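Local atomic coordinates of amidohydrolase (Xanthomonas campestris pv. campestris, PDB entry 4DZH), a protein that probably acts as a zinc-dependent deaminase that hydrolyses adenosine-type compounds such as 5'-methylthioadenosine. Residues Asn82-Leu87 with Gln102-Val107; Glu127-Gly132 with Lys418-Gln423; Ala148-Lys151 with Arg156-Val159; Val282-Cys287 with Gly297-Cys302. One frame throughout, in Å; residues are numbered along the deposited sequence. Where two conformers were deposited one is given.

Interaction 1. Residues Asn82-Leu87 with Gln102-Val107; sequences NPMTLL and QHIWPV
L87 meets V107 tip to tip. Apolar contacts of this kind join the loop segment 82-87 to one side of helix 96-111. The L87 side chain can be followed outward. Its CB leaves the backbone toward the helix. CG lies beside the backbone N and anti to the carbonyl carbon (chi1 -59°), which carries the fork of the side chain on in that direction. CB and CG stop short of the helix, so the two methyls do the touching. CD2 is the closer one and sits 3.8 Å from V107 CG1. CD1 lies 4.2 Å from the same V107 CG1, so this one methyl faces both branches of the fork. CD1 also looks toward I104 CD1, at a looser 4.4 Å. V107 CG1, anti to its own backbone N, is the branch that reaches the leucine.

One turn earlier in the loop, M84 was deposited in two conformers. In the given one the chain runs extended through chi2, bends at chi3 (75°) and crosses I104 at about a right angle. CE then lies 3.7 Å from I104 CG2. This touch holds for that conformer and is less certain. The contact is wholly apolar and buried. I445 of helix 431-447 packs on both L87 and V107. L86 O accepts a hydrogen bond from H395 of the second subunit. Residues 82-86 form a short 3-10 segment directly after zinc ligand H81. It belongs to the loop that follows the first metal-binding strand of the TIM barrel, where amidohydrolases carry their HxH motif.

Interaction 2. Residues Glu127-Gly132 with Lys418-Gln423; sequences EMLRGG and KPKLVQ
L129 O takes the backbone N-H of G132 at 3.1 Å, and on the strand side L421 comes up to it. The methyl L421 CD2 lies 3.9 Å from L129 O, so within the two segments the carbonyl meets an N-H and a methyl.

The rest of the contact is made by side chains. The L129 fork lies slantwise across the start of K420. K420 CB sits at the fork of the leucine, 3.8 Å from L129 CD2 and 4.0 Å from L129 CD1. K420 starts toward the helix, then bends at chi2 and chi3 and leads its amine away to H153 O. Its aliphatic root is therefore the part that packs. R130 meets L421 at about a right angle, with R130 CG 4.0 Å from L421 CD1. The arginine's CG does the touching, although CB itself starts away from the strand. Further out the chain bends at chi3 (59°), and NE forms a salt bridge with E390 of the second subunit. V413 of strand 410-415 and L426 of strand 425-426 also pack on L129 and L421.

Two local motifs lie at the contact. Helix 114-130 ends in a Schellman motif with G132 as the C-prime residue, at a positive phi of 76°. T133 N bonds back to M128 O inside it. On the other side, K420 and L421 both face V413. They form a classic beta bulge, and both start toward the helix. The arrangement is thus a Schellman-capped helix end packed against a bulged antiparallel hairpin, strands 410-415 and 418-422.

Interaction 3. Residues Ala148-Lys151 with Arg156-Val159; sequences AVYK and RALV
This is a buried CH-pi contact between a helix and the strand that follows it, made by Y150 and A157. Helix 143-152 lays the Y150 ring against the start of strand 156-163. The methyl A157 CB stands over one face of the ring, 4.2 Å from its centroid and 27° off the ring normal. It leans toward one side of the ring, with Y150 CD2 nearest at 3.7 Å and Y150 CG at 4.0 Å. V159 adds a lesser touch two residues on, where V159 CG2 approaches Y150 CD2 obliquely at 4.2 Å. The tyrosine CB starts toward the strand. CG lies beside the backbone N (chi1 -74°), and this swings the ring across the small alanine.

The pair belongs to the beta-alpha-beta unit of strand 133-139, helix 143-152 and strand 156-163, a repeating element of the TIM barrel. The helix lies against the outside of the barrel wall. V136 and I194 of the flanking strands also touch the Y150 ring, so it bears on three neighbouring strands. T121 and I125 of helix 114-130 pack on it too.

The phenol oxygen is buried but well satisfied. Y150 OH bonds to E138 OE1 and to N82 ND2, which fixes the far end of the ring. R156 and L158 point away from the helix, on the other face of the strand. R156 NE makes a salt bridge there with D380.

Interaction 4. Residues Val282-Cys287 with Gly297-Cys302; sequences VSVVHC and GFCPAC
C299 and A301 approach the H286 imidazole from the same side, both at a slant, and this is where the contact is tight. C299 CB is 3.5 Å from H286 ND1 and 3.7 Å from H286 CE1. C299 SG approaches obliquely, 4.4 Å from the ring centroid and 39° off the normal. It lies anti to the backbone N of C299 (chi1 178°), a turn that carries it back along the strand. A301 CB lies near the CD2-NE2 part of the ring. It makes an off-centre CH-pi contact at 4.3 Å from the centroid, with H286 CD2 its nearest atom.

The contact thins out at V284, where V284 CG1 only just meets C299 SG at 4.5 Å. On the outer side, F298 and P300 point away from the strand and are partly exposed. An inverse gamma turn centred on P300 stands between C299 and A301, just before helix 301-306.

Strand 283-286 runs between strands 261-265 and 310-313 in the parallel sheet. Its V285 faces strand 69-80, while H286 also touches A333 of helix 326-341. F298 packs on that helix too, and on A339 of the second subunit.

Interaction 1 closes first along the chain. Interaction 2 then opens a loop of 285 residues, and interactions 3 and 4 are nested inside it in that order. Interactions 1, 2 and 3 touch one another through N82, M128 and Y150. The centres of interactions 2 and 3 are 16 Å apart, and both reach the same mixed sheet. Interaction 4 stands apart in the parallel sheet, with its centre 24 to 27 Å from the others. It lies across the chain's centre from interactions 2 and 3. Interactions 3 and 4 lie on barrel strands, interaction 1 joins a loop after a barrel strand to a helix, and interaction 2 ties a helix end to the 410-422 hairpin.

Interaction 1. Residues Asn82-Leu87 with Gln102-Val107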
loop_
_atom_site.group_PDB
_atom_site.type_symbol
_atom_site.label_atom_id
_atom_site.label_comp_id
_atom_site.label_asym_id
_atom_site.label_seq_id
_atom_site.Cartn_x
_atom_site.Cartn_y
_atom_site.Cartn_z
ATOM N N ASN A 82 16.886 10.062 -2.848
ATOM C CA ASN A 82 15.891 10.505 -3.829
ATOM C C ASN A 82 16.278 10.500 -5.339
ATOM O O ASN A 82 15.401 10.283 -6.183
ATOM C CB ASN A 82 15.212 11.824 -3.359
ATOM C CG ASN A 82 13.948 11.562 -2.526
ATOM O OD1 ASN A 82 13.374 10.438 -2.520
ATOM N ND2 ASN A 82 13.470 12.611 -1.850
ATOM N N PRO A 83 17.565 10.676 -5.670
ATOM C CA PRO A 83 17.923 10.543 -7.091
ATOM C C PRO A 83 17.579 9.158 -7.647
ATOM O O PRO A 83 17.472 8.996 -8.852
ATOM C CB PRO A 83 19.442 10.767 -7.093
ATOM C CG PRO A 83 19.650 11.720 -5.949
ATOM C CD PRO A 83 18.683 11.201 -4.868
ATOM N N MET A 84 17.424 8.155 -6.779
ATOM C CA MET A 84 17.051 6.833 -7.256
ATOM C C MET A 84 15.601 6.746 -7.787
ATOM O O MET A 84 15.200 5.691 -8.265
ATOM C CB MET A 84 17.363 5.757 -6.194
ATOM C CG MET A 84 18.781 5.874 -5.663
ATOM S SD MET A 84 19.295 4.581 -4.516
ATOM C CE MET A 84 19.551 3.201 -5.618
ATOM N N THR A 85 14.820 7.838 -7.760
ATOM C CA THR A 85 13.560 7.838 -8.491
ATOM C C THR A 85 13.851 7.530 -9.959
ATOM O O THR A 85 13.075 6.862 -10.620
ATOM C CB THR A 85 12.854 9.180 -8.511
ATOM O OG1 THR A 85 13.792 10.172 -8.944
ATOM C CG2 THR A 85 12.323 9.529 -7.181
ATOM N N LEU A 86 14.996 7.998 -10.465
ATOM C CA LEU A 86 15.389 7.668 -11.849
ATOM C C LEU A 86 15.716 6.182 -12.073
ATOM O O LEU A 86 15.802 5.732 -13.207
ATOM C CB LEU A 86 16.557 8.591 -12.308
ATOM C CG LEU A 86 16.140 10.067 -12.388
ATOM C CD1 LEU A 86 17.372 10.884 -12.715
ATOM C CD2 LEU A 86 15.033 10.313 -13.414
ATOM N N LEU A 87 15.851 5.400 -10.997
ATOM C CA LEU A 87 16.125 3.969 -11.118
ATOM C C LEU A 87 14.861 3.133 -10.728
ATOM O O LEU A 87 14.964 1.957 -10.361
ATOM C CB LEU A 87 17.315 3.560 -10.247
ATOM C CG LEU A 87 18.647 4.269 -10.556
ATOM C CD1 LEU A 87 19.814 3.520 -9.926
ATOM C CD2 LEU A 87 18.824 4.358 -12.040
ATOM N N GLN A 102 25.402 -6.162 -9.405
ATOM C CA GLN A 102 25.255 -6.394 -10.828
ATOM C C GLN A 102 24.296 -5.408 -11.467
ATOM O O GLN A 102 24.185 -5.331 -12.700
ATOM C CB GLN A 102 24.849 -7.849 -11.106
ATOM C CG GLN A 102 26.054 -8.779 -11.396
ATOM C CD GLN A 102 26.344 -9.779 -10.277
ATOM O OE1 GLN A 102 25.533 -10.669 -9.988
ATOM N NE2 GLN A 102 27.525 -9.655 -9.664
ATOM N N HIS A 103 23.635 -4.606 -10.634
ATOM C CA HIS A 103 22.672 -3.658 -11.158
ATOM C C HIS A 103 22.815 -2.249 -10.571
ATOM O O HIS A 103 23.120 -1.301 -11.312
ATOM C CB HIS A 103 21.228 -4.190 -11.001
ATOM C CG HIS A 103 20.958 -5.443 -11.785
ATOM N ND1 HIS A 103 21.314 -6.697 -11.331
ATOM C CD2 HIS A 103 20.383 -5.632 -12.999
ATOM C CE1 HIS A 103 20.960 -7.607 -12.224
ATOM N NE2 HIS A 103 20.390 -6.987 -13.244
ATOM N N ILE A 104 22.604 -2.100 -9.259
ATOM C CA ILE A 104 22.574 -0.755 -8.665
ATOM C C ILE A 104 23.931 -0.029 -8.723
ATOM O O ILE A 104 24.027 1.071 -9.287
ATOM C CB ILE A 104 22.040 -0.755 -7.206
ATOM C CG1 ILE A 104 20.594 -1.263 -7.143
ATOM C CG2 ILE A 104 22.115 0.663 -6.611
ATOM C CD1 ILE A 104 19.656 -0.490 -8.008
ATOM N N TRP A 105 24.974 -0.630 -8.151
ATOM C CA TRP A 105 26.305 0.010 -8.186
ATOM C C TRP A 105 26.814 0.299 -9.607
ATOM O O TRP A 105 27.246 1.414 -9.879
ATOM C CB TRP A 105 27.349 -0.775 -7.397
ATOM C CG TRP A 105 27.037 -0.924 -5.937
ATOM C CD1 TRP A 105 26.226 -0.116 -5.172
ATOM C CD2 TRP A 105 27.507 -1.961 -5.063
ATOM N NE1 TRP A 105 26.176 -0.590 -3.875
ATOM C CE2 TRP A 105 26.955 -1.716 -3.782
ATOM C CE3 TRP A 105 28.351 -3.065 -5.236
ATOM C CZ2 TRP A 105 27.219 -2.541 -2.683
ATOM C CZ3 TRP A 105 28.610 -3.882 -4.141
ATOM C CH2 TRP A 105 28.042 -3.613 -2.883
ATOM N N PRO A 106 26.749 -0.685 -10.527
ATOM C CA PRO A 106 27.240 -0.352 -11.875
ATOM C C PRO A 106 26.423 0.732 -12.594
ATOM O O PRO A 106 26.995 1.528 -13.346
ATOM C CB PRO A 106 27.121 -1.678 -12.640
ATOM C CG PRO A 106 27.054 -2.731 -11.572
ATOM C CD PRO A 106 26.368 -2.107 -10.409
ATOM N N VAL A 107 25.111 0.776 -12.384
ATOM C CA VAL A 107 24.348 1.860 -12.978
ATOM C C VAL A 107 24.710 3.195 -12.334
ATOM O O VAL A 107 24.952 4.178 -13.039
ATOM C CB VAL A 107 22.831 1.614 -12.927
ATOM C CG1 VAL A 107 22.091 2.855 -13.359
ATOM C CG2 VAL A 107 22.490 0.491 -13.846
#

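Interaction 2. Residues Glu127-Gly132 with Lys418-Gln423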
loop_
_atom_site.group_PDB
_atom_site.type_symbol
_atom_site.label_atom_id
_atom_site.label_comp_id
_atom_site.label_asym_id
_atom_site.label_seq_id
_atom_site.Cartn_x
_atom_site.Cartn_y
_atom_site.Cartn_z
ATOM N N GLU A 127 6.901 13.988 -6.724
ATOM C CA GLU A 127 6.208 12.824 -6.198
ATOM C C GLU A 127 5.858 12.980 -4.719
ATOM O O GLU A 127 4.747 12.605 -4.278
ATOM C CB GLU A 127 7.031 11.543 -6.422
ATOM C CG GLU A 127 6.291 10.310 -5.867
ATOM C CD GLU A 127 6.965 9.000 -6.170
ATOM O OE1 GLU A 127 7.954 8.962 -6.915
ATOM O OE2 GLU A 127 6.463 7.992 -5.618
ATOM N N MET A 128 6.777 13.600 -3.971
ATOM C CA MET A 128 6.574 13.767 -2.533
ATOM C C MET A 128 5.456 14.747 -2.281
ATOM O O MET A 128 4.549 14.445 -1.538
ATOM C CB MET A 128 7.849 14.185 -1.824
ATOM C CG MET A 128 8.853 13.043 -1.798
ATOM S SD MET A 128 10.309 13.446 -0.793
ATOM C CE MET A 128 11.007 14.824 -1.755
ATOM N N LEU A 129 5.477 15.875 -2.983
ATOM C CA LEU A 129 4.426 16.896 -2.782
ATOM C C LEU A 129 3.039 16.353 -3.140
ATOM O O LEU A 129 2.073 16.547 -2.413
ATOM C CB LEU A 129 4.685 18.174 -3.588
ATOM C CG LEU A 129 5.913 18.948 -3.124
ATOM C CD1 LEU A 129 6.319 20.030 -4.124
ATOM C CD2 LEU A 129 5.638 19.547 -1.724
ATOM N N ARG A 130 2.975 15.596 -4.234
ATOM C CA ARG A 130 1.691 15.068 -4.720
ATOM C C ARG A 130 1.095 14.057 -3.716
ATOM O O ARG A 130 -0.120 13.801 -3.688
ATOM C CB ARG A 130 1.857 14.480 -6.119
ATOM C CG ARG A 130 1.872 15.578 -7.236
ATOM C CD ARG A 130 2.534 15.110 -8.499
ATOM N NE ARG A 130 1.892 13.931 -9.089
ATOM C CZ ARG A 130 0.969 13.960 -10.049
ATOM N NH1 ARG A 130 0.506 15.115 -10.538
ATOM N NH2 ARG A 130 0.509 12.807 -10.533
ATOM N N GLY A 131 1.979 13.526 -2.846
ATOM C CA GLY A 131 1.587 12.569 -1.845
ATOM C C GLY A 131 1.630 13.071 -0.432
ATOM O O GLY A 131 1.625 12.274 0.508
ATOM N N GLY A 132 1.731 14.391 -0.279
ATOM C CA GLY A 132 1.652 14.989 1.054
ATOM C C GLY A 132 2.892 14.848 1.930
ATOM O O GLY A 132 2.786 15.068 3.159
ATOM N N LYS A 418 3.949 28.432 2.159
ATOM C CA LYS A 418 3.947 28.754 0.737
ATOM C C LYS A 418 3.228 27.610 0.025
ATOM O O LYS A 418 3.548 26.451 0.290
ATOM C CB LYS A 418 5.373 28.865 0.182
ATOM C CG LYS A 418 6.308 29.905 0.844
ATOM C CD LYS A 418 5.703 31.261 0.879
ATOM C CE LYS A 418 6.717 32.287 1.418
ATOM N NZ LYS A 418 6.081 33.626 1.671
ATOM N N PRO A 419 2.252 27.923 -0.843
ATOM C CA PRO A 419 1.538 26.851 -1.570
ATOM C C PRO A 419 2.455 26.107 -2.513
ATOM O O PRO A 419 3.118 26.748 -3.344
ATOM C CB PRO A 419 0.494 27.606 -2.412
ATOM C CG PRO A 419 0.442 28.996 -1.849
ATOM C CD PRO A 419 1.760 29.280 -1.165
ATOM N N LYS A 420 2.481 24.769 -2.396
ATOM C CA LYS A 420 3.303 23.926 -3.254
ATOM C C LYS A 420 2.448 23.097 -4.163
ATOM O O LYS A 420 2.870 22.766 -5.283
ATOM C CB LYS A 420 4.114 22.933 -2.409
ATOM C CG LYS A 420 4.804 23.595 -1.221
ATOM C CD LYS A 420 5.605 24.737 -1.676
ATOM C CE LYS A 420 6.591 24.380 -2.753
ATOM N NZ LYS A 420 7.381 25.594 -3.127
ATOM N N LEU A 421 1.288 22.706 -3.657
ATOM C CA LEU A 421 0.328 21.888 -4.420
ATOM C C LEU A 421 -0.976 22.572 -4.156
ATOM O O LEU A 421 -1.358 22.778 -2.990
ATOM C CB LEU A 421 0.288 20.417 -3.911
ATOM C CG LEU A 421 -0.579 19.477 -4.796
ATOM C CD1 LEU A 421 0.235 19.073 -6.020
ATOM C CD2 LEU A 421 -1.067 18.299 -3.980
ATOM N N VAL A 422 -1.676 22.935 -5.240
ATOM C CA VAL A 422 -2.950 23.638 -5.141
ATOM C C VAL A 422 -3.962 22.897 -6.006
ATOM O O VAL A 422 -3.816 22.914 -7.238
ATOM C CB VAL A 422 -2.795 25.066 -5.656
ATOM C CG1 VAL A 422 -4.175 25.745 -5.831
ATOM C CG2 VAL A 422 -1.851 25.900 -4.717
ATOM N N GLN A 423 -4.968 22.293 -5.381
ATOM C CA GLN A 423 -5.955 21.443 -6.055
ATOM C C GLN A 423 -5.260 20.455 -6.987
ATOM O O GLN A 423 -5.565 20.394 -8.207
ATOM C CB GLN A 423 -7.009 22.299 -6.810
ATOM C CG GLN A 423 -7.934 23.116 -5.861
ATOM C CD GLN A 423 -8.612 24.332 -6.541
ATOM O OE1 GLN A 423 -8.152 24.821 -7.591
ATOM N NE2 GLN A 423 -9.703 24.824 -5.932
#

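Interaction 3. Residues Ala148-Lys151 with Arg156-Val159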
loop_
_atom_site.group_PDB
_atom_site.type_symbol
_atom_site.label_atom_id
_atom_site.label_comp_id
_atom_site.label_asym_id
_atom_site.label_seq_id
_atom_site.Cartn_x
_atom_site.Cartn_y
_atom_site.Cartn_z
ATOM N N ALA A 148 20.709 22.589 -2.719
ATOM C CA ALA A 148 20.323 23.701 -3.597
ATOM C C ALA A 148 18.972 23.434 -4.248
ATOM O O ALA A 148 18.113 24.342 -4.312
ATOM C CB ALA A 148 21.392 23.951 -4.647
ATOM N N VAL A 149 18.773 22.193 -4.734
ATOM C CA VAL A 149 17.517 21.806 -5.371
ATOM C C VAL A 149 16.343 21.870 -4.418
ATOM O O VAL A 149 15.337 22.472 -4.736
ATOM C CB VAL A 149 17.586 20.414 -6.019
ATOM C CG1 VAL A 149 16.212 19.977 -6.494
ATOM C CG2 VAL A 149 18.563 20.442 -7.163
ATOM N N TYR A 150 16.488 21.295 -3.222
ATOM C CA TYR A 150 15.426 21.414 -2.226
ATOM C C TYR A 150 15.113 22.898 -1.900
ATOM O O TYR A 150 13.941 23.269 -1.845
ATOM C CB TYR A 150 15.786 20.643 -0.955
ATOM C CG TYR A 150 15.675 19.127 -1.120
ATOM C CD1 TYR A 150 14.505 18.505 -1.533
ATOM C CD2 TYR A 150 16.763 18.317 -0.818
ATOM C CE1 TYR A 150 14.415 17.130 -1.654
ATOM C CE2 TYR A 150 16.657 16.933 -0.934
ATOM C CZ TYR A 150 15.500 16.363 -1.358
ATOM O OH TYR A 150 15.348 14.987 -1.494
ATOM N N LYS A 151 16.161 23.703 -1.688
ATOM C CA LYS A 151 16.009 25.114 -1.306
ATOM C C LYS A 151 15.269 25.820 -2.434
ATOM O O LYS A 151 14.308 26.541 -2.186
ATOM C CB LYS A 151 17.363 25.753 -1.078
ATOM C CG LYS A 151 17.253 27.231 -0.675
ATOM C CD LYS A 151 16.457 27.376 0.617
ATOM C CE LYS A 151 16.385 28.867 1.081
ATOM N NZ LYS A 151 16.105 29.007 2.530
ATOM N N ARG A 156 11.508 21.197 2.546
ATOM C CA ARG A 156 12.325 21.072 3.752
ATOM C C ARG A 156 13.172 19.797 3.744
ATOM O O ARG A 156 12.711 18.723 3.361
ATOM C CB ARG A 156 11.420 21.088 4.985
ATOM C CG ARG A 156 12.174 21.409 6.296
ATOM C CD ARG A 156 11.182 21.514 7.444
ATOM N NE ARG A 156 10.174 22.530 7.170
ATOM C CZ ARG A 156 10.378 23.843 7.314
ATOM N NH1 ARG A 156 11.576 24.312 7.694
ATOM N NH2 ARG A 156 9.394 24.694 7.054
ATOM N N ALA A 157 14.413 19.914 4.199
ATOM C CA ALA A 157 15.267 18.728 4.190
ATOM C C ALA A 157 16.370 18.789 5.207
ATOM O O ALA A 157 17.013 19.822 5.407
ATOM C CB ALA A 157 15.896 18.566 2.813
ATOM N N LEU A 158 16.635 17.625 5.777
ATOM C CA LEU A 158 17.922 17.387 6.477
ATOM C C LEU A 158 18.763 16.641 5.451
ATOM O O LEU A 158 18.370 15.531 5.011
ATOM C CB LEU A 158 17.689 16.521 7.727
ATOM C CG LEU A 158 18.989 16.172 8.492
ATOM C CD1 LEU A 158 19.730 17.414 8.990
ATOM C CD2 LEU A 158 18.707 15.242 9.677
ATOM N N VAL A 159 19.858 17.259 5.007
ATOM C CA VAL A 159 20.626 16.734 3.872
ATOM C C VAL A 159 21.908 16.131 4.384
ATOM O O VAL A 159 22.681 16.794 5.089
ATOM C CB VAL A 159 20.940 17.845 2.850
ATOM C CG1 VAL A 159 21.838 17.304 1.734
ATOM C CG2 VAL A 159 19.647 18.387 2.257
#

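Interaction 4. Residues Val282-Cys287 with Gly297-Cys302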
loop_
_atom_site.group_PDB
_atom_site.type_symbol
_atom_site.label_atom_id
_atom_site.label_comp_id
_atom_site.label_asym_id
_atom_site.label_seq_id
_atom_site.Cartn_x
_atom_site.Cartn_y
_atom_site.Cartn_z
ATOM N N VAL A 282 18.407 7.828 20.960
ATOM C CA VAL A 282 18.591 7.461 19.563
ATOM C C VAL A 282 17.234 7.433 18.881
ATOM O O VAL A 282 16.239 6.982 19.493
ATOM C CB VAL A 282 19.181 6.070 19.441
ATOM C CG1 VAL A 282 19.365 5.677 17.972
ATOM C CG2 VAL A 282 20.559 6.033 20.141
ATOM N N SER A 283 17.177 7.919 17.629
ATOM C CA SER A 283 15.962 7.702 16.818
ATOM C C SER A 283 16.133 6.521 15.868
ATOM O O SER A 283 17.204 6.302 15.306
ATOM C CB SER A 283 15.588 8.947 16.027
ATOM O OG SER A 283 15.246 10.032 16.872
ATOM N N VAL A 284 15.067 5.752 15.684
ATOM C CA VAL A 284 15.063 4.662 14.709
ATOM C C VAL A 284 14.139 5.079 13.558
ATOM O O VAL A 284 12.988 5.493 13.792
ATOM C CB VAL A 284 14.605 3.326 15.332
ATOM C CG1 VAL A 284 14.436 2.278 14.292
ATOM C CG2 VAL A 284 15.700 2.834 16.307
ATOM N N VAL A 285 14.646 4.971 12.338
ATOM C CA VAL A 285 13.761 5.102 11.151
ATOM C C VAL A 285 13.399 3.727 10.591
ATOM O O VAL A 285 14.255 2.941 10.150
ATOM C CB VAL A 285 14.438 5.913 10.059
ATOM C CG1 VAL A 285 13.438 6.047 8.888
ATOM C CG2 VAL A 285 14.857 7.291 10.595
ATOM N N HIS A 286 12.089 3.460 10.561
ATOM C CA HIS A 286 11.523 2.223 10.058
ATOM C C HIS A 286 11.125 2.384 8.594
ATOM O O HIS A 286 10.367 3.291 8.251
ATOM C CB HIS A 286 10.324 1.883 10.957
ATOM C CG HIS A 286 9.631 0.590 10.645
ATOM N ND1 HIS A 286 10.279 -0.556 10.209
ATOM C CD2 HIS A 286 8.317 0.256 10.734
ATOM C CE1 HIS A 286 9.394 -1.521 10.037
ATOM N NE2 HIS A 286 8.194 -1.056 10.355
ATOM N N CYS A 287 11.660 1.506 7.755
ATOM C CA CYS A 287 11.416 1.456 6.307
ATOM C C CYS A 287 10.850 0.060 5.969
ATOM O O CYS A 287 11.526 -0.806 5.382
ATOM C CB CYS A 287 12.733 1.691 5.561
ATOM S SG CYS A 287 13.503 3.281 5.929
ATOM N N GLY A 297 14.289 -8.334 6.803
ATOM C CA GLY A 297 13.823 -8.695 8.126
ATOM C C GLY A 297 12.719 -7.834 8.690
ATOM O O GLY A 297 12.041 -7.086 7.937
ATOM N N PHE A 298 12.586 -7.877 10.017
ATOM C CA PHE A 298 11.395 -7.380 10.725
ATOM C C PHE A 298 11.772 -6.516 11.915
ATOM O O PHE A 298 11.970 -6.999 13.043
ATOM C CB PHE A 298 10.518 -8.561 11.189
ATOM C CG PHE A 298 10.040 -9.431 10.058
ATOM C CD1 PHE A 298 8.898 -9.081 9.342
ATOM C CD2 PHE A 298 10.742 -10.583 9.687
ATOM C CE1 PHE A 298 8.449 -9.862 8.286
ATOM C CE2 PHE A 298 10.303 -11.369 8.634
ATOM C CZ PHE A 298 9.152 -11.011 7.920
ATOM N N CYS A 299 11.932 -5.234 11.652
ATOM C CA CYS A 299 12.112 -4.255 12.700
ATOM C C CYS A 299 11.008 -4.353 13.729
ATOM O O CYS A 299 9.806 -4.407 13.378
ATOM C CB CYS A 299 12.167 -2.844 12.098
ATOM S SG CYS A 299 12.337 -1.541 13.217
ATOM N N PRO A 300 11.394 -4.407 15.011
ATOM C CA PRO A 300 10.410 -4.549 16.109
ATOM C C PRO A 300 9.837 -3.206 16.468
ATOM O O PRO A 300 10.094 -2.630 17.539
ATOM C CB PRO A 300 11.241 -5.121 17.263
ATOM C CG PRO A 300 12.648 -4.723 16.956
ATOM C CD PRO A 300 12.787 -4.556 15.459
ATOM N N ALA A 301 9.051 -2.659 15.524
ATOM C CA ALA A 301 8.572 -1.305 15.697
ATOM C C ALA A 301 7.715 -1.117 16.930
ATOM O O ALA A 301 7.804 -0.081 17.596
ATOM C CB ALA A 301 7.827 -0.838 14.432
ATOM N N CYS A 302 6.858 -2.091 17.234
ATOM C CA CYS A 302 6.032 -1.973 18.418
ATOM C C CYS A 302 6.921 -1.989 19.678
ATOM O O CYS A 302 6.720 -1.201 20.602
ATOM C CB CYS A 302 5.022 -3.105 18.492
ATOM S SG CYS A 302 4.025 -3.020 19.987
#